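Local coordinates for protein Baccell_00875 (Bacteroides cellulosilyticus DSM 14838, PDB 5NO8) that probably acts as a polysaccharide lyase that removes the L-rhamnose caps linked to glucuronic acid on complex arabinogalactan proteins, at residues 146-151 / 163-168; 150-155 / 592-597; 198-203 / 213-218; 606-611 / 660-665. All coordinates share one frame; numbering follows the deposited sequence.

Contact 1. Residues 146-151 / 163-168; sequences TPFNDN and AHTHIW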
# COMPACT_ATOMS: atom_id res chain seq x y z
N THR A 146 -13.14 -13.89 4.66
CA THR A 146 -12.17 -14.55 3.78
C THR A 146 -10.81 -14.29 4.42
O THR A 146 -10.07 -13.39 3.99
CB THR A 146 -12.24 -14.05 2.32
OG1 THR A 146 -11.99 -12.64 2.29
CG2 THR A 146 -13.59 -14.38 1.68
N PRO A 147 -10.48 -15.04 5.48
CA PRO A 147 -9.31 -14.71 6.31
C PRO A 147 -8.01 -15.17 5.68
O PRO A 147 -7.34 -16.04 6.20
CB PRO A 147 -9.61 -15.41 7.63
CG PRO A 147 -10.45 -16.57 7.24
CD PRO A 147 -11.29 -16.10 6.09
N PHE A 148 -7.66 -14.54 4.56
CA PHE A 148 -6.39 -14.83 3.85
C PHE A 148 -5.22 -14.60 4.81
O PHE A 148 -5.24 -13.67 5.65
CB PHE A 148 -6.21 -13.94 2.61
CG PHE A 148 -7.16 -14.25 1.49
CD1 PHE A 148 -6.88 -15.26 0.58
CD2 PHE A 148 -8.31 -13.49 1.31
CE1 PHE A 148 -7.74 -15.55 -0.47
CE2 PHE A 148 -9.19 -13.78 0.28
CZ PHE A 148 -8.91 -14.80 -0.61
N ASN A 149 -4.19 -15.45 4.68
CA ASN A 149 -3.07 -15.52 5.63
C ASN A 149 -2.02 -14.46 5.31
O ASN A 149 -0.92 -14.77 4.84
CB ASN A 149 -2.50 -16.96 5.61
CG ASN A 149 -1.76 -17.33 6.88
OD1 ASN A 149 -1.78 -16.62 7.87
ND2 ASN A 149 -1.09 -18.50 6.83
N ASP A 150 -2.41 -13.20 5.51
CA ASP A 150 -1.62 -12.03 5.15
C ASP A 150 -1.17 -11.40 6.45
O ASP A 150 -1.89 -10.61 7.10
CB ASP A 150 -2.44 -11.06 4.29
CG ASP A 150 -1.59 -9.93 3.69
OD1 ASP A 150 -0.53 -9.55 4.28
OD2 ASP A 150 -1.99 -9.41 2.61
N ASN A 151 0.02 -11.80 6.89
CA ASN A 151 0.58 -11.30 8.13
C ASN A 151 2.10 -11.58 8.13
O ASN A 151 2.60 -12.25 7.24
CB ASN A 151 -0.14 -11.91 9.34
CG ASN A 151 -0.29 -13.41 9.23
OD1 ASN A 151 0.69 -14.12 9.36
ND2 ASN A 151 -1.54 -13.88 8.95
N ALA A 163 0.90 -14.78 2.36
CA ALA A 163 0.54 -14.22 1.05
C ALA A 163 0.23 -12.73 1.12
O ALA A 163 -0.47 -12.29 2.03
CB ALA A 163 -0.64 -14.97 0.48
N HIS A 164 0.73 -11.99 0.14
CA HIS A 164 0.26 -10.63 -0.13
C HIS A 164 -1.09 -10.75 -0.84
O HIS A 164 -1.18 -11.29 -1.95
CB HIS A 164 1.26 -9.89 -1.01
CG HIS A 164 2.59 -9.69 -0.36
ND1 HIS A 164 2.72 -9.13 0.90
CD2 HIS A 164 3.85 -9.92 -0.80
CE1 HIS A 164 4.00 -9.03 1.19
NE2 HIS A 164 4.71 -9.52 0.19
N THR A 165 -2.13 -10.25 -0.19
CA THR A 165 -3.49 -10.44 -0.67
C THR A 165 -3.96 -9.19 -1.42
O THR A 165 -4.19 -8.16 -0.82
CB THR A 165 -4.36 -10.79 0.54
OG1 THR A 165 -3.77 -11.95 1.18
CG2 THR A 165 -5.72 -11.16 0.11
N HIS A 166 -4.07 -9.29 -2.73
CA HIS A 166 -4.41 -8.15 -3.58
C HIS A 166 -5.90 -8.22 -3.84
O HIS A 166 -6.36 -9.04 -4.65
CB HIS A 166 -3.60 -8.22 -4.85
CG HIS A 166 -2.13 -8.12 -4.58
ND1 HIS A 166 -1.57 -7.02 -3.95
CD2 HIS A 166 -1.12 -9.02 -4.74
CE1 HIS A 166 -0.28 -7.24 -3.77
NE2 HIS A 166 0.03 -8.43 -4.27
N ILE A 167 -6.63 -7.35 -3.16
CA ILE A 167 -8.09 -7.35 -3.20
C ILE A 167 -8.55 -6.30 -4.20
O ILE A 167 -8.08 -5.17 -4.14
CB ILE A 167 -8.67 -7.00 -1.82
CG1 ILE A 167 -8.12 -7.95 -0.76
CG2 ILE A 167 -10.20 -7.06 -1.86
CD1 ILE A 167 -8.37 -7.44 0.64
N TRP A 168 -9.44 -6.69 -5.11
CA TRP A 168 -10.08 -5.73 -6.00
C TRP A 168 -11.57 -5.77 -5.81
O TRP A 168 -12.23 -6.79 -6.13
CB TRP A 168 -9.73 -5.93 -7.47
CG TRP A 168 -10.37 -4.90 -8.35
CD1 TRP A 168 -11.04 -5.14 -9.51
CD2 TRP A 168 -10.45 -3.48 -8.11
NE1 TRP A 168 -11.53 -3.96 -10.01
CE2 TRP A 168 -11.16 -2.93 -9.20
CE3 TRP A 168 -9.95 -2.62 -7.12
CZ2 TRP A 168 -11.43 -1.56 -9.31
CZ3 TRP A 168 -10.24 -1.26 -7.22
CH2 TRP A 168 -10.96 -0.75 -8.33
O HOH W 1 1.23 -7.92 2.92
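Asp150 reaches over the start of strand 163-168 and takes the backbone N-H of Thr165 on OD2, at 2.9 Å. With CG turned opposite its own backbone N (chi1 -171°), the carboxylate lies over the strand, and the N-H meets OD2 from above the carboxylate plane rather than within it. The packing here is tight: Asp150 CG is only 3.1 Å from Ala163 O, and the same carbonyl takes a CA-H...O contact from Asp150. One residue earlier in the loop, Asn149, the centre of an inverse gamma turn, accepts the N-H of Ala163 on its O at 3.1 Å, so the backbone at the strand's first residue is gripped too. Next to this, Thr165 CG2 approaches the Phe148 ring obliquely, 3.7 Å from CG. The looser side is that of Asp150 OD1, where a water donates to this oxygen at 2.8 Å and also hydrogen-bonds His164 ND1, in the plane of the imidazole; the two residues have no direct polar contact. Asp150 OD2 has a further partner in the salt bridge to Arg215. The loop follows strand 137-145 and precedes helix 155-161; it lies over the edge strand 163-168 of an antiparallel sheet. Strand 175-180 pairs with that strand in the sheet, and its Val176 touches both Phe148 and Thr165, while Ala178 touches Ala163.

Contact 2. Residues 150-155 / 592-597; sequences DNYPDA and IRHWDG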
# COMPACT_ATOMS: atom_id res chain seq x y z
N ASP A 150 -2.41 -13.20 5.51
CA ASP A 150 -1.62 -12.03 5.15
C ASP A 150 -1.17 -11.40 6.45
O ASP A 150 -1.89 -10.61 7.10
CB ASP A 150 -2.44 -11.06 4.29
CG ASP A 150 -1.59 -9.93 3.69
OD1 ASP A 150 -0.53 -9.55 4.28
OD2 ASP A 150 -1.99 -9.41 2.61
N ASN A 151 0.02 -11.80 6.89
CA ASN A 151 0.58 -11.30 8.13
C ASN A 151 2.10 -11.58 8.13
O ASN A 151 2.60 -12.25 7.24
CB ASN A 151 -0.14 -11.91 9.34
CG ASN A 151 -0.29 -13.41 9.23
OD1 ASN A 151 0.69 -14.12 9.36
ND2 ASN A 151 -1.54 -13.88 8.95
N TYR A 152 2.79 -11.01 9.12
CA TYR A 152 4.23 -10.88 9.12
C TYR A 152 4.84 -11.45 10.40
O TYR A 152 5.36 -10.69 11.21
CB TYR A 152 4.61 -9.40 9.02
CG TYR A 152 4.12 -8.64 7.79
CD1 TYR A 152 4.17 -9.21 6.51
CD2 TYR A 152 3.71 -7.31 7.90
CE1 TYR A 152 3.75 -8.49 5.38
CE2 TYR A 152 3.31 -6.58 6.79
CZ TYR A 152 3.31 -7.16 5.54
OH TYR A 152 2.90 -6.42 4.41
N PRO A 153 4.78 -12.77 10.59
CA PRO A 153 5.38 -13.35 11.81
C PRO A 153 6.92 -13.22 11.81
O PRO A 153 7.49 -12.85 12.81
CB PRO A 153 4.95 -14.82 11.75
CG PRO A 153 4.69 -15.08 10.30
CD PRO A 153 4.17 -13.80 9.73
N ASP A 154 7.55 -13.51 10.67
CA ASP A 154 9.01 -13.35 10.48
C ASP A 154 9.31 -13.56 8.99
O ASP A 154 8.46 -14.09 8.27
CB ASP A 154 9.83 -14.32 11.34
CG ASP A 154 9.48 -15.79 11.10
OD1 ASP A 154 9.76 -16.34 10.02
OD2 ASP A 154 8.97 -16.42 12.04
N ALA A 155 10.50 -13.15 8.53
CA ALA A 155 10.83 -13.23 7.11
C ALA A 155 10.73 -14.63 6.51
O ALA A 155 10.25 -14.80 5.40
CB ALA A 155 12.20 -12.62 6.83
N ILE A 592 1.28 -2.97 -0.58
CA ILE A 592 0.51 -3.21 0.61
C ILE A 592 1.28 -2.69 1.81
O ILE A 592 2.41 -3.07 2.05
CB ILE A 592 0.24 -4.71 0.83
CG1 ILE A 592 -0.64 -5.28 -0.29
CG2 ILE A 592 -0.43 -4.91 2.20
CD1 ILE A 592 -0.61 -6.80 -0.34
N ARG A 593 0.64 -1.76 2.51
CA ARG A 593 1.09 -1.21 3.79
C ARG A 593 -0.18 -0.98 4.59
O ARG A 593 -1.23 -0.66 4.03
CB ARG A 593 1.88 0.08 3.60
CG ARG A 593 3.06 -0.05 2.65
CD ARG A 593 3.92 1.22 2.49
NE ARG A 593 4.32 1.73 3.79
CZ ARG A 593 5.33 1.24 4.53
NH1 ARG A 593 6.11 0.28 4.07
NH2 ARG A 593 5.55 1.73 5.73
N HIS A 594 -0.13 -1.19 5.89
CA HIS A 594 -1.37 -1.24 6.68
C HIS A 594 -1.25 -0.88 8.16
O HIS A 594 -2.08 -1.26 8.98
CB HIS A 594 -2.07 -2.59 6.49
CG HIS A 594 -1.24 -3.78 6.90
ND1 HIS A 594 -0.85 -4.02 8.20
CD2 HIS A 594 -0.73 -4.79 6.16
CE1 HIS A 594 -0.14 -5.13 8.24
NE2 HIS A 594 -0.08 -5.64 7.02
N TRP A 595 -0.27 -0.05 8.50
CA TRP A 595 -0.06 0.37 9.90
C TRP A 595 0.23 1.85 10.15
O TRP A 595 0.13 2.31 11.29
CB TRP A 595 1.06 -0.50 10.51
CG TRP A 595 2.29 -0.41 9.73
CD1 TRP A 595 3.29 0.51 9.86
CD2 TRP A 595 2.65 -1.25 8.64
NE1 TRP A 595 4.26 0.28 8.91
CE2 TRP A 595 3.88 -0.78 8.14
CE3 TRP A 595 2.06 -2.36 8.04
CZ2 TRP A 595 4.51 -1.39 7.07
CZ3 TRP A 595 2.68 -2.95 6.98
CH2 TRP A 595 3.89 -2.46 6.50
N ASP A 596 0.57 2.62 9.12
CA ASP A 596 1.06 3.98 9.36
C ASP A 596 -0.00 4.96 9.81
O ASP A 596 0.33 5.96 10.44
CB ASP A 596 1.82 4.51 8.14
CG ASP A 596 3.13 3.79 7.94
OD1 ASP A 596 3.99 3.97 8.82
OD2 ASP A 596 3.28 3.02 6.95
N GLY A 597 -1.27 4.69 9.50
CA GLY A 597 -2.36 5.48 10.04
C GLY A 597 -2.40 5.51 11.56
O GLY A 597 -2.82 6.50 12.16
O HOH W 2 0.60 -8.40 6.46
O HOH W 3 4.55 -4.17 3.57
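Tyr152 points its ring end at His594 and Trp595, and the first shell is van der Waals contact with no direct hydrogen bond. Tyr152 CE2 lies 3.5 Å from His594 NE2, and the two rings are nearly parallel, 13° apart, yet slid so far past each other that they scarcely overlap. Trp595 CZ3 comes up to the edge of the Tyr152 ring, 3.7 Å from CE2 and close to the ring plane. Waters do the polar work. One donates to Asp150 OD1 at 2.7 Å, also bonds His594 NE2, and sits over the centre of one Tyr152 face; OD2 of the same carboxylate is in a salt bridge with Arg215. A second joins Tyr152 OH to Ile592 O, to which it donates at 2.8 Å. Ile592 CD1 packs loosely against Asp150.

Moving outward, the second shell holds the rings. At chi1 59° His594 sets CG between its own backbone N and carbonyl carbon, which carries the imidazole toward Tyr152, and Trp595 CE3 lies 3.3 Å above the imidazole plane, toward its rim. His594 ND1 lies at the indole edge, in its plane; elsewhere on the indole, CZ2 lies over the rim of one face of the Arg593 guanidinium. That group is fixed by a salt bridge from NH2 to Asp596 OD2 at 2.9 Å, on the syn lone pair, and by another to Glu541. Trp595 occupies the N-cap position of helix 596-600. A glycerol, probably from the crystallisation liquor, bonds Trp595, Asp596 and Arg593 and may mark a pocket between the beta-rich and helical parts of the enzyme.

Contact 3. Residues 198-203 / 213-218; sequences RNYEIW and QTRGII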
# COMPACT_ATOMS: atom_id res chain seq x y z
N ARG A 198 -18.46 -5.37 -3.46
CA ARG A 198 -18.39 -3.92 -3.57
C ARG A 198 -17.29 -3.26 -2.75
O ARG A 198 -16.93 -2.12 -2.99
CB ARG A 198 -19.73 -3.28 -3.21
CG ARG A 198 -20.04 -3.38 -1.73
CD ARG A 198 -20.96 -2.31 -1.16
NE ARG A 198 -21.32 -2.74 0.21
CZ ARG A 198 -20.74 -2.35 1.35
NH1 ARG A 198 -19.75 -1.45 1.36
NH2 ARG A 198 -21.16 -2.85 2.53
N ASN A 199 -16.80 -3.95 -1.72
CA ASN A 199 -15.76 -3.40 -0.87
C ASN A 199 -15.23 -4.49 0.04
O ASN A 199 -15.58 -5.65 -0.12
CB ASN A 199 -16.31 -2.23 -0.02
CG ASN A 199 -15.30 -1.11 0.11
OD1 ASN A 199 -14.14 -1.37 0.33
ND2 ASN A 199 -15.76 0.15 -0.07
N TYR A 200 -14.34 -4.14 0.94
CA TYR A 200 -13.94 -5.06 1.98
C TYR A 200 -13.72 -4.34 3.30
O TYR A 200 -13.54 -3.13 3.34
CB TYR A 200 -12.70 -5.87 1.59
CG TYR A 200 -11.41 -5.06 1.53
CD1 TYR A 200 -11.09 -4.34 0.39
CD2 TYR A 200 -10.52 -5.03 2.61
CE1 TYR A 200 -9.92 -3.64 0.30
CE2 TYR A 200 -9.33 -4.31 2.54
CZ TYR A 200 -9.05 -3.59 1.38
OH TYR A 200 -7.89 -2.86 1.24
N GLU A 201 -13.75 -5.12 4.37
CA GLU A 201 -13.51 -4.62 5.70
C GLU A 201 -12.36 -5.37 6.32
O GLU A 201 -12.03 -6.48 5.90
CB GLU A 201 -14.73 -4.83 6.58
CG GLU A 201 -15.88 -3.93 6.21
CD GLU A 201 -17.14 -4.29 6.97
OE1 GLU A 201 -17.23 -3.87 8.14
OE2 GLU A 201 -18.00 -5.02 6.41
N ILE A 202 -11.79 -4.76 7.34
CA ILE A 202 -10.71 -5.36 8.10
C ILE A 202 -11.19 -5.47 9.54
O ILE A 202 -11.72 -4.50 10.11
CB ILE A 202 -9.41 -4.52 8.03
CG1 ILE A 202 -8.83 -4.49 6.63
CG2 ILE A 202 -8.34 -5.03 9.01
CD1 ILE A 202 -8.33 -5.80 6.10
N TRP A 203 -10.97 -6.64 10.13
CA TRP A 203 -11.28 -6.88 11.53
C TRP A 203 -10.02 -7.28 12.30
O TRP A 203 -9.08 -7.79 11.70
CB TRP A 203 -12.36 -7.98 11.68
CG TRP A 203 -13.65 -7.61 11.07
CD1 TRP A 203 -14.09 -7.92 9.83
CD2 TRP A 203 -14.66 -6.83 11.67
NE1 TRP A 203 -15.33 -7.40 9.62
CE2 TRP A 203 -15.70 -6.70 10.73
CE3 TRP A 203 -14.80 -6.22 12.92
CZ2 TRP A 203 -16.88 -6.00 11.00
CZ3 TRP A 203 -15.93 -5.50 13.18
CH2 TRP A 203 -16.97 -5.40 12.23
N GLN A 213 2.02 -6.16 12.71
CA GLN A 213 2.54 -7.42 12.21
C GLN A 213 1.49 -8.33 11.57
O GLN A 213 1.79 -9.47 11.21
CB GLN A 213 3.22 -8.20 13.35
CG GLN A 213 4.12 -7.40 14.28
CD GLN A 213 5.22 -6.66 13.56
OE1 GLN A 213 5.63 -7.03 12.46
NE2 GLN A 213 5.72 -5.61 14.19
N THR A 214 0.26 -7.83 11.43
CA THR A 214 -0.78 -8.57 10.78
C THR A 214 -1.70 -7.64 10.04
O THR A 214 -1.95 -6.56 10.52
CB THR A 214 -1.63 -9.35 11.79
OG1 THR A 214 -2.65 -10.05 11.08
CG2 THR A 214 -2.29 -8.45 12.85
N ARG A 215 -2.21 -8.09 8.90
CA ARG A 215 -3.16 -7.31 8.15
C ARG A 215 -4.54 -7.40 8.78
O ARG A 215 -5.43 -6.61 8.47
CB ARG A 215 -3.19 -7.75 6.71
CG ARG A 215 -3.86 -6.74 5.79
CD ARG A 215 -3.44 -6.97 4.39
NE ARG A 215 -4.18 -6.11 3.48
CZ ARG A 215 -4.23 -6.30 2.17
NH1 ARG A 215 -3.57 -7.33 1.60
NH2 ARG A 215 -4.95 -5.47 1.42
N GLY A 216 -4.72 -8.37 9.67
CA GLY A 216 -6.00 -8.61 10.28
C GLY A 216 -6.83 -9.60 9.47
O GLY A 216 -6.30 -10.38 8.68
N ILE A 217 -8.12 -9.59 9.74
CA ILE A 217 -9.07 -10.53 9.15
C ILE A 217 -9.89 -9.80 8.10
O ILE A 217 -10.61 -8.90 8.43
CB ILE A 217 -10.02 -11.13 10.19
CG1 ILE A 217 -9.23 -11.87 11.30
CG2 ILE A 217 -11.04 -12.07 9.54
CD1 ILE A 217 -8.34 -12.98 10.82
N ILE A 218 -9.80 -10.26 6.86
CA ILE A 218 -10.51 -9.64 5.72
C ILE A 218 -11.94 -10.17 5.64
O ILE A 218 -12.16 -11.37 5.76
CB ILE A 218 -9.76 -9.93 4.41
CG1 ILE A 218 -8.38 -9.24 4.43
CG2 ILE A 218 -10.58 -9.52 3.19
CD1 ILE A 218 -7.33 -9.89 3.58
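Trp203 and Ile217 exchange two backbone hydrogen bonds, one from Trp203 N to Ile217 O at 2.9 Å and the other from Ile217 N to Trp203 O at 2.8 Å, the latter nearly straight at 173°. Weaker backbone contacts carry on to the next pair: the CA-H of Ile218 faces Glu201 O, and that of Ile202 faces Ile217 O. This is antiparallel pairing of strands 199-203 and 217-221, with Trp203-Ile217 the hydrogen-bonded pair and Ile202-Ile218 the non-hydrogen-bonded one; on its other side strand 199-203 runs parallel to 664-665. The apolar contacts divide between the two faces of the sheet. Ile202 and Ile218 lie side by side on one, CD1 of the former 3.8 Å from CG1 of the latter, while on the other the CB atoms of Trp203 and Ile217 meet more loosely. The branch of Ile202 trans to its backbone N, CG2, is thereby put against Arg215 O, at 3.4 Å. At the entry to strand 217-221, Thr214 OG1 accepts the N-H of Gly216 in an ST turn. Among polar ends, Tyr200 OH stands at the edge of the Arg215 guanidinium, 3.9 Å from NH2, the two planes 87° apart; both groups bind Asp608, and Arg215 also bonds Thr165 O.

Contact 4. Residues 606-611 / 660-665; sequences FGDTFP and MYPYKI
At chi1 -173° Tyr661 swings its ring out with a face toward Phe610, whose chi1 of -80° brings a ring edge round to it, and the two form a T-shaped stack. Its planes are 83° apart and its centroids separated by 5.6 Å. Near the backbones the CB atoms of Phe610 and Tyr661 touch at 3.8 Å. Met660 is bent at both of its later torsions, which folds CE back to 3.4 Å from Gly607 O and brings SD alongside the methyl of Thr609. Between these groups the two chains are tied by an almost linear backbone bond from Tyr661 N to Asp608 O, 3.0 Å long. With a second backbone bond, between Phe610 and Tyr659, this makes Thr609 and Met660 a single beta bridge, joining the loop between helices 596-600 and 615-629 to the end of strand 659-660. Pro662 CD packs 3.8 Å from Asp608 CB, the side chains crossing at roughly a right angle; the Asp608 carboxylate bonds Tyr200 and Arg215. At the other end, Ile665 CD1 sits 4.1 Å from the CA of side-chain-less Gly607. Ile665 CG2 approaches Phe606 O to 3.4 Å, and this buried oxygen finds no hydrogen-bond partner in the model.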
# COMPACT_ATOMS: atom_id res chain seq x y z
N PHE A 606 -5.05 1.64 12.66
CA PHE A 606 -4.43 0.55 11.93
C PHE A 606 -5.34 0.22 10.74
O PHE A 606 -6.53 0.50 10.76
CB PHE A 606 -4.29 -0.70 12.79
CG PHE A 606 -3.14 -0.65 13.76
CD1 PHE A 606 -1.85 -0.82 13.31
CD2 PHE A 606 -3.37 -0.45 15.12
CE1 PHE A 606 -0.78 -0.78 14.19
CE2 PHE A 606 -2.31 -0.42 16.01
CZ PHE A 606 -1.01 -0.58 15.54
N GLY A 607 -4.75 -0.39 9.73
CA GLY A 607 -5.47 -0.85 8.56
C GLY A 607 -4.86 -0.36 7.27
O GLY A 607 -4.00 0.54 7.26
N ASP A 608 -5.32 -0.94 6.16
CA ASP A 608 -4.71 -0.72 4.84
C ASP A 608 -4.65 0.76 4.49
O ASP A 608 -5.67 1.43 4.51
CB ASP A 608 -5.48 -1.41 3.73
CG ASP A 608 -5.52 -2.93 3.85
OD1 ASP A 608 -4.87 -3.48 4.75
OD2 ASP A 608 -6.23 -3.54 3.04
N THR A 609 -3.45 1.24 4.17
CA THR A 609 -3.21 2.61 3.76
C THR A 609 -2.81 2.48 2.30
O THR A 609 -1.77 1.88 1.98
CB THR A 609 -2.03 3.22 4.55
OG1 THR A 609 -0.91 2.32 4.44
CG2 THR A 609 -2.37 3.36 5.96
N PHE A 610 -3.66 2.97 1.41
CA PHE A 610 -3.42 2.88 -0.01
C PHE A 610 -3.76 4.21 -0.67
O PHE A 610 -4.94 4.51 -0.84
CB PHE A 610 -4.32 1.83 -0.63
CG PHE A 610 -3.87 0.41 -0.47
CD1 PHE A 610 -2.71 -0.05 -1.08
CD2 PHE A 610 -4.70 -0.52 0.16
CE1 PHE A 610 -2.36 -1.38 -1.03
CE2 PHE A 610 -4.33 -1.85 0.24
CZ PHE A 610 -3.17 -2.29 -0.35
N PRO A 611 -2.78 5.04 -1.04
CA PRO A 611 -1.37 4.80 -0.87
C PRO A 611 -0.86 5.29 0.45
O PRO A 611 -1.50 6.13 1.12
CB PRO A 611 -0.76 5.60 -2.03
CG PRO A 611 -1.68 6.75 -2.20
CD PRO A 611 -3.04 6.30 -1.75
N MET A 660 -6.79 5.89 4.37
CA MET A 660 -7.31 4.67 5.00
C MET A 660 -8.33 4.07 4.04
O MET A 660 -9.41 4.60 3.86
CB MET A 660 -7.93 4.98 6.38
CG MET A 660 -7.03 5.72 7.35
SD MET A 660 -5.47 4.87 7.60
CE MET A 660 -5.98 3.22 8.06
N TYR A 661 -7.97 2.94 3.44
CA TYR A 661 -8.64 2.44 2.23
C TYR A 661 -9.92 1.59 2.41
O TYR A 661 -10.88 1.78 1.66
CB TYR A 661 -7.62 1.71 1.34
CG TYR A 661 -8.18 1.32 0.01
CD1 TYR A 661 -8.20 2.22 -1.06
CD2 TYR A 661 -8.73 0.06 -0.20
CE1 TYR A 661 -8.77 1.87 -2.27
CE2 TYR A 661 -9.28 -0.30 -1.42
CZ TYR A 661 -9.29 0.61 -2.44
OH TYR A 661 -9.85 0.26 -3.63
N PRO A 662 -9.91 0.62 3.34
CA PRO A 662 -11.09 -0.26 3.42
C PRO A 662 -12.37 0.47 3.77
O PRO A 662 -12.33 1.58 4.27
CB PRO A 662 -10.73 -1.25 4.53
CG PRO A 662 -9.25 -1.19 4.64
CD PRO A 662 -8.90 0.24 4.33
N TYR A 663 -13.50 -0.19 3.56
CA TYR A 663 -14.79 0.36 3.87
C TYR A 663 -14.87 0.73 5.34
O TYR A 663 -15.28 1.83 5.70
CB TYR A 663 -15.86 -0.67 3.49
CG TYR A 663 -17.28 -0.34 3.92
CD1 TYR A 663 -17.90 0.83 3.55
CD2 TYR A 663 -18.02 -1.27 4.63
CE1 TYR A 663 -19.20 1.12 3.92
CE2 TYR A 663 -19.31 -1.01 5.04
CZ TYR A 663 -19.91 0.18 4.69
OH TYR A 663 -21.21 0.41 5.12
N LYS A 664 -14.52 -0.24 6.18
CA LYS A 664 -14.45 -0.07 7.63
C LYS A 664 -13.32 -0.89 8.19
O LYS A 664 -12.84 -1.85 7.57
CB LYS A 664 -15.75 -0.52 8.30
CG LYS A 664 -16.96 0.34 7.96
CD LYS A 664 -18.26 -0.18 8.53
CE LYS A 664 -19.38 0.81 8.27
NZ LYS A 664 -20.70 0.36 8.78
N ILE A 665 -12.88 -0.47 9.36
CA ILE A 665 -11.87 -1.19 10.13
C ILE A 665 -12.42 -1.35 11.53
O ILE A 665 -12.67 -0.36 12.25
CB ILE A 665 -10.55 -0.40 10.14
CG1 ILE A 665 -10.00 -0.24 8.71
CG2 ILE A 665 -9.53 -1.10 11.05
CD1 ILE A 665 -9.17 1.01 8.52

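All four contacts are buried, none at the surface, but their chemistry differs. Contact 3 is regular strand pairing and contact 4 a single bridge backed by apolar packing; both reach one sheet, through neighbouring strands 199-203 and 664-665. Contacts 1 and 2 share the loop at Asp150 and Asn151, yet contact 1 binds it directly to a strand edge, whereas contact 2 spans to a far part of the chain through aromatic packing and two bridging waters, with no direct hydrogen bond. Arg215 of contact 3 ties it to the other three, with salt bridges to Asp150 in contacts 1 and 2 and to Asp608 in contact 4. Segments 592-597 and 606-611 join contacts 2 and 4 by backbone bonds.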